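Local coordinates for ABC transporter ATP-binding protein (Leptospira interrogans serovar Copenhageni, PDB 4HZI) that probably binds and hydrolyses ATP as the ATPase subunit of an orphan ABC transporter involved in manganese utilization and tolerance, at residues S33-K39 and S52-K58; L79-M83 and L106-I112; L195-C201 and T226-H232. All coordinates share one frame; numbering follows the deposited sequence.

In the fold
The three contacts follow one another along the chain, each closing before the next begins, and all belong to the ABC ATPase fold. Interaction 1 lies in the antiparallel sheet, whereas interactions 2 and 3 meet in the mixed sheet, where strands 110-113 and 194-198 are neighbours. Centre to centre, interaction 1 is about 15 Å from interaction 2 and 16 Å from interaction 3, and the latter two are about 13 Å apart. Helix 73-80 connects them: its Ile80 packs on Leu35, Phe55 and Ile196. Thr226 and Leu228 of interaction 3 also touch Ile57. The two sheets thus pack against the same helix, which probably follows the P-loop, through apolar side chains.

Interaction 1 of 3, residues S33-K39 and S52-K58; sequences SLLSLEK and SVSFEIK
Leu34 and Leu35 both direct their backbone N-H groups at one carbonyl, Ile57 O, with Leu34 N at 2.9 Å and Leu35 N at 3.0 Å from it. This double grip is a classic beta bulge. Beyond it the antiparallel strands run in regular register, Leu35 with Ile57 and Leu37 with Phe55 as hydrogen-bonded pairs and Ser36 with Glu56 as a non-hydrogen-bonded pair. Leu35, Leu37, Phe55 and Ile57 share a buried face, hence their apolar side chains. There Leu35 CD2 lies alongside Ile57 CD1 at 4.1 Å, and Leu37 CD2 is 3.9 Å from Phe55 CE2. With CG set between its backbone N and carbonyl carbon (chi1 68°), Phe55 leans its ring toward the partner strand, and Leu37 CD1 lies over one ring face near the rim. At the far end Ser54 OG, rather than a carbonyl, accepts from Lys39 N at 2.8 Å. Ser33, Glu56 and Lys58 are partly exposed, where polar groups can pair: Ser33 OG donates to Glu56 OE1 at 2.8 Å, nearly along its C-O axis.

In the next shell, Leu76 of helix 73-80 packs on Leu37 and Phe55, while Ser36 and Glu38 bond through their backbones to Arg92 and Thr90. Lys58 NZ helps position the carboxylate by a salt bridge to Glu56 OE2 at 2.8 Å. With each oxygen engaged, Glu56 is probably stabilised in its charged form.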
loop_
_atom_site.group_PDB
_atom_site.type_symbol
_atom_site.label_atom_id
_atom_site.label_comp_id
_atom_site.label_asym_id
_atom_site.label_seq_id
_atom_site.Cartn_x
_atom_site.Cartn_y
_atom_site.Cartn_z
ATOM N N SER A 33 -11.653 31.758 1.424
ATOM C CA SER A 33 -12.108 30.355 1.448
ATOM C C SER A 33 -11.991 29.828 0.014
ATOM O O SER A 33 -12.634 30.360 -0.883
ATOM C CB SER A 33 -13.550 30.262 1.906
ATOM O OG SER A 33 -14.005 28.911 1.777
ATOM N N LEU A 34 -11.168 28.814 -0.218
ATOM C CA LEU A 34 -10.899 28.356 -1.598
ATOM C C LEU A 34 -11.832 27.152 -1.932
ATOM O O LEU A 34 -12.458 27.134 -2.944
ATOM C CB LEU A 34 -9.422 27.982 -1.773
ATOM C CG LEU A 34 -8.963 27.694 -3.197
ATOM C CD1 LEU A 34 -7.482 28.070 -3.413
ATOM C CD2 LEU A 34 -9.186 26.225 -3.493
ATOM N N LEU A 35 -11.861 26.158 -1.076
ATOM C CA LEU A 35 -12.794 25.017 -1.211
ATOM C C LEU A 35 -13.662 24.930 0.044
ATOM O O LEU A 35 -13.164 24.962 1.189
ATOM C CB LEU A 35 -12.036 23.725 -1.379
ATOM C CG LEU A 35 -12.926 22.475 -1.531
ATOM C CD1 LEU A 35 -13.684 22.546 -2.846
ATOM C CD2 LEU A 35 -12.163 21.181 -1.434
ATOM N N SER A 36 -14.973 24.815 -0.148
ATOM C CA SER A 36 -15.836 24.620 0.997
ATOM C C SER A 36 -16.928 23.614 0.680
ATOM O O SER A 36 -17.513 23.666 -0.394
ATOM C CB SER A 36 -16.463 25.891 1.498
ATOM O OG SER A 36 -17.264 26.494 0.554
ATOM N N LEU A 37 -17.120 22.704 1.618
ATOM C CA LEU A 37 -18.209 21.728 1.572
ATOM C C LEU A 37 -19.052 21.960 2.818
ATOM O O LEU A 37 -18.527 22.011 3.938
ATOM C CB LEU A 37 -17.673 20.325 1.599
ATOM C CG LEU A 37 -17.098 19.797 0.281
ATOM C CD1 LEU A 37 -15.781 20.476 -0.093
ATOM C CD2 LEU A 37 -16.914 18.316 0.344
ATOM N N GLU A 38 -20.346 22.127 2.614
ATOM C CA GLU A 38 -21.296 22.277 3.730
ATOM C C GLU A 38 -22.401 21.202 3.616
ATOM O O GLU A 38 -23.183 21.240 2.667
ATOM C CB GLU A 38 -21.933 23.654 3.649
ATOM C CG GLU A 38 -20.921 24.776 3.803
ATOM C CD GLU A 38 -21.563 26.155 3.824
ATOM O OE1 GLU A 38 -22.271 26.519 2.859
ATOM O OE2 GLU A 38 -21.342 26.879 4.808
ATOM N N LYS A 39 -22.357 20.250 4.542
ATOM C CA LYS A 39 -23.306 19.165 4.685
ATOM C C LYS A 39 -23.473 18.387 3.397
ATOM O O LYS A 39 -24.596 18.074 2.984
ATOM C CB LYS A 39 -24.666 19.712 5.122
ATOM C CG LYS A 39 -24.639 20.398 6.472
ATOM C CD LYS A 39 -26.043 20.895 6.817
ATOM C CE LYS A 39 -26.004 21.985 7.873
ATOM N NZ LYS A 39 -25.358 21.528 9.141
ATOM N N SER A 52 -23.345 14.187 5.158
ATOM C CA SER A 52 -23.268 15.554 5.695
ATOM C C SER A 52 -21.805 15.996 5.931
ATOM O O SER A 52 -21.413 16.462 7.019
ATOM C CB SER A 52 -24.115 15.651 6.991
ATOM O OG SER A 52 -24.261 17.002 7.368
ATOM N N VAL A 53 -21.004 15.843 4.886
ATOM C CA VAL A 53 -19.555 16.120 4.961
ATOM C C VAL A 53 -19.335 17.628 4.918
ATOM O O VAL A 53 -19.801 18.332 4.038
ATOM C CB VAL A 53 -18.816 15.403 3.798
ATOM C CG1 VAL A 53 -17.345 15.853 3.695
ATOM C CG2 VAL A 53 -18.834 13.929 4.025
ATOM N N SER A 54 -18.632 18.128 5.943
ATOM C CA SER A 54 -18.343 19.537 6.035
ATOM C C SER A 54 -16.858 19.763 6.369
ATOM O O SER A 54 -16.305 19.176 7.309
ATOM C CB SER A 54 -19.221 20.158 7.134
ATOM O OG SER A 54 -20.586 20.181 6.733
ATOM N N PHE A 55 -16.225 20.600 5.569
ATOM C CA PHE A 55 -14.897 21.085 5.852
ATOM C C PHE A 55 -14.557 22.227 4.909
ATOM O O PHE A 55 -15.308 22.552 3.992
ATOM C CB PHE A 55 -13.839 19.973 5.830
ATOM C CG PHE A 55 -13.563 19.360 4.482
ATOM C CD1 PHE A 55 -12.546 19.854 3.623
ATOM C CD2 PHE A 55 -14.260 18.213 4.105
ATOM C CE1 PHE A 55 -12.281 19.219 2.412
ATOM C CE2 PHE A 55 -13.984 17.581 2.884
ATOM C CZ PHE A 55 -12.995 18.076 2.054
ATOM N N GLU A 56 -13.411 22.862 5.110
ATOM C CA GLU A 56 -13.029 23.900 4.155
ATOM C C GLU A 56 -11.514 24.047 4.088
ATOM O O GLU A 56 -10.840 23.646 5.022
ATOM C CB GLU A 56 -13.699 25.226 4.459
ATOM C CG GLU A 56 -13.245 25.965 5.679
ATOM C CD GLU A 56 -12.902 27.438 5.377
ATOM O OE1 GLU A 56 -13.256 27.999 4.287
ATOM O OE2 GLU A 56 -12.248 28.050 6.252
ATOM N N ILE A 57 -11.016 24.528 2.951
ATOM C CA ILE A 57 -9.571 24.701 2.766
ATOM C C ILE A 57 -9.424 26.140 2.272
ATOM O O ILE A 57 -10.073 26.563 1.308
ATOM C CB ILE A 57 -8.969 23.718 1.711
ATOM C CG1 ILE A 57 -9.282 22.256 2.060
ATOM C CG2 ILE A 57 -7.462 23.970 1.546
ATOM C CD1 ILE A 57 -8.870 21.243 1.006
ATOM N N LYS A 58 -8.569 26.913 2.948
ATOM C CA LYS A 58 -8.321 28.290 2.527
ATOM C C LYS A 58 -7.122 28.323 1.598
ATOM O O LYS A 58 -6.327 27.370 1.542
ATOM C CB LYS A 58 -8.042 29.145 3.754
ATOM C CG LYS A 58 -9.143 29.056 4.798
ATOM C CD LYS A 58 -9.289 30.369 5.520
ATOM C CE LYS A 58 -10.406 30.327 6.543
ATOM N NZ LYS A 58 -10.134 29.296 7.572
#

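Interaction 2 of 3, residues L79-M83 and L106-I112; sequences LIYGM and LRKRIGI
Tyr81 holds its ring between two methylene groups of the 106-112 segment, one from Arg107 and one from Ile112. Arg107 CD sits over one face, 3.4 Å from the Tyr81 ring centroid and only 18° off the normal; Ile112 CG1 takes the opposite face, 3.6 Å from the same centroid. Both are CH-pi contacts, and a flat aromatic suits a slot walled on two sides by methylenes. Tyr81 CG is anti to the backbone N (chi1 -159°), a setting that carries the ring across to the other segment.

The Arg107 side chain crosses the tyrosine at about a right angle, its guanidinium plane turned 45° from the ring. Bends along the chain bring Arg107 NH1 back to Tyr81 O, where it donates a hydrogen bond of 2.7 Å from a position tilted out of the carbonyl plane. Tyr81 is the first residue beyond helix 73-80, so this carbonyl lies at the helix's negative end, which would probably favour the cationic partner. The helix, which probably follows the P-loop of the ATPase fold, finishes in a Schellman motif with Gly82 as C-prime residue. Glycine readily adopts the positive phi needed there, and Leu106 CD2 packs close to its backbone. Met83 crosses the arginine too, with Met83 SD 3.3 Å from Arg107 NH1.

At the ring's edge, a water in its plane lies 2.6 Å from Tyr81 OH and donates to Ile110 O at 2.6 Å. Deeper in, Ile110 CD1 packs against Ile80 O at 3.5 Å; that carbonyl is hydrogen-bonded to Tyr98 OH.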
loop_
_atom_site.group_PDB
_atom_site.type_symbol
_atom_site.label_atom_id
_atom_site.label_comp_id
_atom_site.label_asym_id
_atom_site.label_seq_id
_atom_site.Cartn_x
_atom_site.Cartn_y
_atom_site.Cartn_z
ATOM N N LEU A 79 -16.479 13.688 -6.262
ATOM C CA LEU A 79 -17.421 14.743 -6.078
ATOM C C LEU A 79 -16.711 16.081 -6.159
ATOM O O LEU A 79 -17.144 16.991 -6.856
ATOM C CB LEU A 79 -18.138 14.515 -4.754
ATOM C CG LEU A 79 -19.401 15.324 -4.514
ATOM C CD1 LEU A 79 -20.310 14.658 -3.504
ATOM C CD2 LEU A 79 -19.052 16.738 -4.053
ATOM N N ILE A 80 -15.563 16.209 -5.467
ATOM C CA ILE A 80 -14.788 17.461 -5.592
ATOM C C ILE A 80 -14.332 17.759 -7.049
ATOM O O ILE A 80 -14.297 18.913 -7.465
ATOM C CB ILE A 80 -13.606 17.453 -4.586
ATOM C CG1 ILE A 80 -14.144 17.454 -3.156
ATOM C CG2 ILE A 80 -12.677 18.643 -4.791
ATOM C CD1 ILE A 80 -13.161 17.131 -2.063
ATOM N N TYR A 81 -14.097 16.722 -7.853
ATOM C CA TYR A 81 -13.642 16.886 -9.222
ATOM C C TYR A 81 -14.800 16.981 -10.217
ATOM O O TYR A 81 -14.583 16.995 -11.436
ATOM C CB TYR A 81 -12.682 15.746 -9.583
ATOM C CG TYR A 81 -11.751 16.020 -10.750
ATOM C CD1 TYR A 81 -10.967 17.171 -10.801
ATOM C CD2 TYR A 81 -11.655 15.123 -11.814
ATOM C CE1 TYR A 81 -10.110 17.424 -11.888
ATOM C CE2 TYR A 81 -10.780 15.352 -12.870
ATOM C CZ TYR A 81 -10.017 16.505 -12.907
ATOM O OH TYR A 81 -9.175 16.734 -13.986
ATOM N N GLY A 82 -16.024 17.055 -9.713
ATOM C CA GLY A 82 -17.230 17.237 -10.553
ATOM C C GLY A 82 -17.667 16.005 -11.344
ATOM O O GLY A 82 -18.348 16.138 -12.392
ATOM N N MET A 83 -17.282 14.818 -10.878
ATOM C CA MET A 83 -17.581 13.557 -11.594
ATOM C C MET A 83 -18.915 12.957 -11.157
ATOM O O MET A 83 -19.536 12.195 -11.915
ATOM C CB MET A 83 -16.487 12.496 -11.423
ATOM C CG MET A 83 -15.121 12.783 -12.037
ATOM S SD MET A 83 -14.924 12.384 -13.798
ATOM C CE MET A 83 -15.435 10.667 -13.826
ATOM N N LEU A 106 -14.296 23.973 -14.086
ATOM C CA LEU A 106 -13.881 23.499 -12.760
ATOM C C LEU A 106 -12.621 22.660 -12.856
ATOM O O LEU A 106 -11.630 22.962 -12.209
ATOM C CB LEU A 106 -14.990 22.668 -12.143
ATOM C CG LEU A 106 -14.699 22.108 -10.772
ATOM C CD1 LEU A 106 -14.945 23.235 -9.777
ATOM C CD2 LEU A 106 -15.583 20.891 -10.491
ATOM N N ARG A 107 -12.638 21.640 -13.701
ATOM C CA ARG A 107 -11.501 20.728 -13.848
ATOM C C ARG A 107 -10.190 21.339 -14.340
ATOM O O ARG A 107 -9.116 20.889 -13.964
ATOM C CB ARG A 107 -11.906 19.536 -14.704
ATOM C CG ARG A 107 -13.060 18.767 -14.066
ATOM C CD ARG A 107 -12.997 17.269 -14.291
ATOM N NE ARG A 107 -14.017 16.802 -15.221
ATOM C CZ ARG A 107 -15.065 16.046 -14.913
ATOM N NH1 ARG A 107 -15.278 15.628 -13.677
ATOM N NH2 ARG A 107 -15.910 15.689 -15.868
ATOM N N LYS A 108 -10.264 22.354 -15.178
ATOM C CA LYS A 108 -9.075 23.130 -15.543
ATOM C C LYS A 108 -8.452 23.752 -14.297
ATOM O O LYS A 108 -7.239 23.885 -14.196
ATOM C CB LYS A 108 -9.459 24.222 -16.550
ATOM C CG LYS A 108 -8.370 25.250 -16.820
ATOM C CD LYS A 108 -8.720 26.153 -18.000
ATOM C CE LYS A 108 -7.474 26.836 -18.564
ATOM N NZ LYS A 108 -7.808 27.970 -19.474
ATOM N N ARG A 109 -9.286 24.127 -13.334
ATOM C CA ARG A 109 -8.813 24.766 -12.087
ATOM C C ARG A 109 -8.369 23.866 -10.902
ATOM O O ARG A 109 -7.864 24.368 -9.886
ATOM C CB ARG A 109 -9.864 25.754 -11.622
ATOM C CG ARG A 109 -10.253 26.719 -12.749
ATOM C CD ARG A 109 -11.535 27.437 -12.421
ATOM N NE ARG A 109 -11.427 28.188 -11.175
ATOM C CZ ARG A 109 -12.440 28.853 -10.625
ATOM N NH1 ARG A 109 -13.637 28.861 -11.222
ATOM N NH2 ARG A 109 -12.256 29.514 -9.488
ATOM N N ILE A 110 -8.563 22.565 -11.021
ATOM C CA ILE A 110 -8.192 21.599 -9.994
ATOM C C ILE A 110 -7.214 20.599 -10.581
ATOM O O ILE A 110 -7.574 19.852 -11.498
ATOM C CB ILE A 110 -9.408 20.842 -9.471
ATOM C CG1 ILE A 110 -10.453 21.810 -8.906
ATOM C CG2 ILE A 110 -8.973 19.848 -8.399
ATOM C CD1 ILE A 110 -11.692 21.114 -8.297
ATOM N N GLY A 111 -5.969 20.595 -10.091
ATOM C CA GLY A 111 -4.998 19.577 -10.519
ATOM C C GLY A 111 -5.230 18.278 -9.790
ATOM O O GLY A 111 -5.576 18.295 -8.622
ATOM N N ILE A 112 -5.043 17.151 -10.462
ATOM C CA ILE A 112 -5.160 15.856 -9.841
ATOM C C ILE A 112 -3.920 15.056 -10.052
ATOM O O ILE A 112 -3.451 14.933 -11.200
ATOM C CB ILE A 112 -6.266 14.971 -10.464
ATOM C CG1 ILE A 112 -7.611 15.650 -10.402
ATOM C CG2 ILE A 112 -6.299 13.605 -9.749
ATOM C CD1 ILE A 112 -8.168 15.735 -9.005
HETATM O O HOH W 1 -7.482 18.726 -13.881
#

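Interaction 3 of 3, residues L195-C201 and T226-H232; sequences LIMDEPC and TSLYITH
Met197 and Ile230 are linked by a straight backbone bond, Ile230 N to Met197 O at 2.8 Å, between parallel strands joined through helix 206-222 as a beta-alpha-beta crossover. The sequence LIMDEP fits the Walker B motif of ABC ATPases, and His232 matches their H-loop histidine.

The strand interior is tightly packed. On one face Ile196 CG2 and Ile230 CD1 approach to 3.3 Å, closer than carbons usually come. These isoleucines are buried against helix 73-80, Ile196 meeting Ile80 and Ile230 meeting Val77, so apolar side chains fit. On the other, Met197 CB lies 4.2 Å from Tyr229 CD2, and Pro200 bears on the same ring, with CG 3.5 Å from Tyr229 CE2 and CD over one face. Helix 206-222 backs this side through Leu213 and Leu216.

Solvent reaches the contact at Asp198, Glu199 and His232, which are partly exposed; Asp205 of the second subunit packs on His232. The Glu199 and His232 side chains cross at about a right angle, their carboxylate and ring planes 54° apart. His232 ND1 donates in its ring plane to Glu199 OE2, on the syn side but somewhat out of the carboxylate plane, at 3.1 Å and 167°.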
loop_
_atom_site.group_PDB
_atom_site.type_symbol
_atom_site.label_atom_id
_atom_site.label_comp_id
_atom_site.label_asym_id
_atom_site.label_seq_id
_atom_site.Cartn_x
_atom_site.Cartn_y
_atom_site.Cartn_z
ATOM N N LEU A 195 -4.618 21.582 -5.778
ATOM C CA LEU A 195 -4.169 20.271 -6.187
ATOM C C LEU A 195 -4.736 19.193 -5.285
ATOM O O LEU A 195 -4.707 19.281 -4.053
ATOM C CB LEU A 195 -2.648 20.219 -6.106
ATOM C CG LEU A 195 -1.974 18.870 -6.328
ATOM C CD1 LEU A 195 -2.314 18.209 -7.660
ATOM C CD2 LEU A 195 -0.479 19.131 -6.277
ATOM N N ILE A 196 -5.241 18.143 -5.899
ATOM C CA ILE A 196 -5.615 16.959 -5.139
ATOM C C ILE A 196 -4.609 15.843 -5.357
ATOM O O ILE A 196 -4.369 15.439 -6.489
ATOM C CB ILE A 196 -6.998 16.426 -5.561
ATOM C CG1 ILE A 196 -8.088 17.464 -5.406
ATOM C CG2 ILE A 196 -7.308 15.186 -4.741
ATOM C CD1 ILE A 196 -9.456 17.007 -5.951
ATOM N N MET A 197 -3.981 15.364 -4.287
ATOM C CA MET A 197 -3.080 14.233 -4.379
ATOM C C MET A 197 -3.744 13.012 -3.724
ATOM O O MET A 197 -3.850 12.902 -2.511
ATOM C CB MET A 197 -1.750 14.524 -3.716
ATOM C CG MET A 197 -0.965 15.553 -4.515
ATOM S SD MET A 197 0.577 15.885 -3.712
ATOM C CE MET A 197 0.037 17.315 -2.793
ATOM N N ASP A 198 -4.220 12.120 -4.572
ATOM C CA ASP A 198 -5.036 10.995 -4.168
ATOM C C ASP A 198 -4.164 9.751 -3.990
ATOM O O ASP A 198 -3.833 9.089 -4.981
ATOM C CB ASP A 198 -6.100 10.780 -5.270
ATOM C CG ASP A 198 -7.147 9.735 -4.905
ATOM O OD1 ASP A 198 -7.173 9.267 -3.742
ATOM O OD2 ASP A 198 -7.955 9.399 -5.815
ATOM N N GLU A 199 -3.716 9.486 -2.761
ATOM C CA GLU A 199 -2.913 8.300 -2.445
ATOM C C GLU A 199 -1.607 8.299 -3.280
ATOM O O GLU A 199 -1.282 7.290 -3.909
ATOM C CB GLU A 199 -3.730 7.041 -2.778
ATOM C CG GLU A 199 -4.942 6.878 -1.873
ATOM C CD GLU A 199 -4.579 6.266 -0.530
ATOM O OE1 GLU A 199 -3.357 6.106 -0.251
ATOM O OE2 GLU A 199 -5.504 5.943 0.250
ATOM N N PRO A 200 -0.918 9.453 -3.360
ATOM C CA PRO A 200 0.248 9.579 -4.225
ATOM C C PRO A 200 1.394 8.642 -3.843
ATOM O O PRO A 200 2.244 8.396 -4.697
ATOM C CB PRO A 200 0.687 11.017 -3.998
ATOM C CG PRO A 200 0.294 11.282 -2.593
ATOM C CD PRO A 200 -1.066 10.631 -2.497
ATOM N N CYS A 201 1.416 8.089 -2.621
ATOM C CA CYS A 201 2.498 7.147 -2.270
ATOM C C CYS A 201 2.177 5.681 -2.596
ATOM O O CYS A 201 2.931 4.777 -2.214
ATOM C CB CYS A 201 2.905 7.276 -0.827
ATOM S SG CYS A 201 3.680 8.884 -0.505
ATOM N N THR A 226 -1.949 25.327 -2.794
ATOM C CA THR A 226 -3.087 24.843 -1.965
ATOM C C THR A 226 -3.294 23.375 -2.331
ATOM O O THR A 226 -3.280 23.036 -3.519
ATOM C CB THR A 226 -4.393 25.625 -2.229
ATOM O OG1 THR A 226 -4.170 27.026 -2.055
ATOM C CG2 THR A 226 -5.468 25.229 -1.228
ATOM N N SER A 227 -3.486 22.522 -1.334
ATOM C CA SER A 227 -3.624 21.104 -1.596
ATOM C C SER A 227 -4.482 20.324 -0.630
ATOM O O SER A 227 -4.640 20.691 0.522
ATOM C CB SER A 227 -2.247 20.440 -1.732
ATOM O OG SER A 227 -1.626 20.223 -0.510
ATOM N N LEU A 228 -4.941 19.187 -1.140
ATOM C CA LEU A 228 -5.682 18.190 -0.400
ATOM C C LEU A 228 -5.013 16.868 -0.657
ATOM O O LEU A 228 -4.930 16.440 -1.764
ATOM C CB LEU A 228 -7.139 18.125 -0.877
ATOM C CG LEU A 228 -8.035 17.073 -0.247
ATOM C CD1 LEU A 228 -8.207 17.276 1.248
ATOM C CD2 LEU A 228 -9.425 17.092 -0.889
ATOM N N TYR A 229 -4.518 16.252 0.381
ATOM C CA TYR A 229 -3.742 15.020 0.338
ATOM C C TYR A 229 -4.593 13.921 0.932
ATOM O O TYR A 229 -5.016 13.986 2.099
ATOM C CB TYR A 229 -2.487 15.214 1.162
ATOM C CG TYR A 229 -1.399 14.168 1.052
ATOM C CD1 TYR A 229 -1.451 12.981 1.799
ATOM C CD2 TYR A 229 -0.283 14.365 0.233
ATOM C CE1 TYR A 229 -0.431 12.043 1.714
ATOM C CE2 TYR A 229 0.735 13.427 0.160
ATOM C CZ TYR A 229 0.642 12.260 0.867
ATOM O OH TYR A 229 1.650 11.338 0.785
ATOM N N ILE A 230 -4.827 12.885 0.150
ATOM C CA ILE A 230 -5.701 11.787 0.576
ATOM C C ILE A 230 -4.907 10.524 0.831
ATOM O O ILE A 230 -4.175 10.046 -0.032
ATOM C CB ILE A 230 -6.743 11.533 -0.527
ATOM C CG1 ILE A 230 -7.564 12.837 -0.739
ATOM C CG2 ILE A 230 -7.709 10.393 -0.142
ATOM C CD1 ILE A 230 -7.566 13.240 -2.128
ATOM N N THR A 231 -5.086 9.957 2.024
ATOM C CA THR A 231 -4.353 8.786 2.447
ATOM C C THR A 231 -5.112 7.969 3.482
ATOM O O THR A 231 -6.037 8.461 4.156
ATOM C CB THR A 231 -2.947 9.169 3.001
ATOM O OG1 THR A 231 -2.195 7.993 3.266
ATOM C CG2 THR A 231 -3.061 9.976 4.244
ATOM N N HIS A 232 -4.699 6.710 3.590
ATOM C CA HIS A 232 -5.074 5.855 4.716
ATOM C C HIS A 232 -3.897 5.535 5.607
ATOM O O HIS A 232 -4.044 4.800 6.565
ATOM C CB HIS A 232 -5.800 4.586 4.286
ATOM C CG HIS A 232 -4.944 3.601 3.558
ATOM N ND1 HIS A 232 -4.766 3.675 2.198
ATOM C CD2 HIS A 232 -4.290 2.485 3.965
ATOM C CE1 HIS A 232 -4.003 2.671 1.796
ATOM N NE2 HIS A 232 -3.684 1.945 2.845
#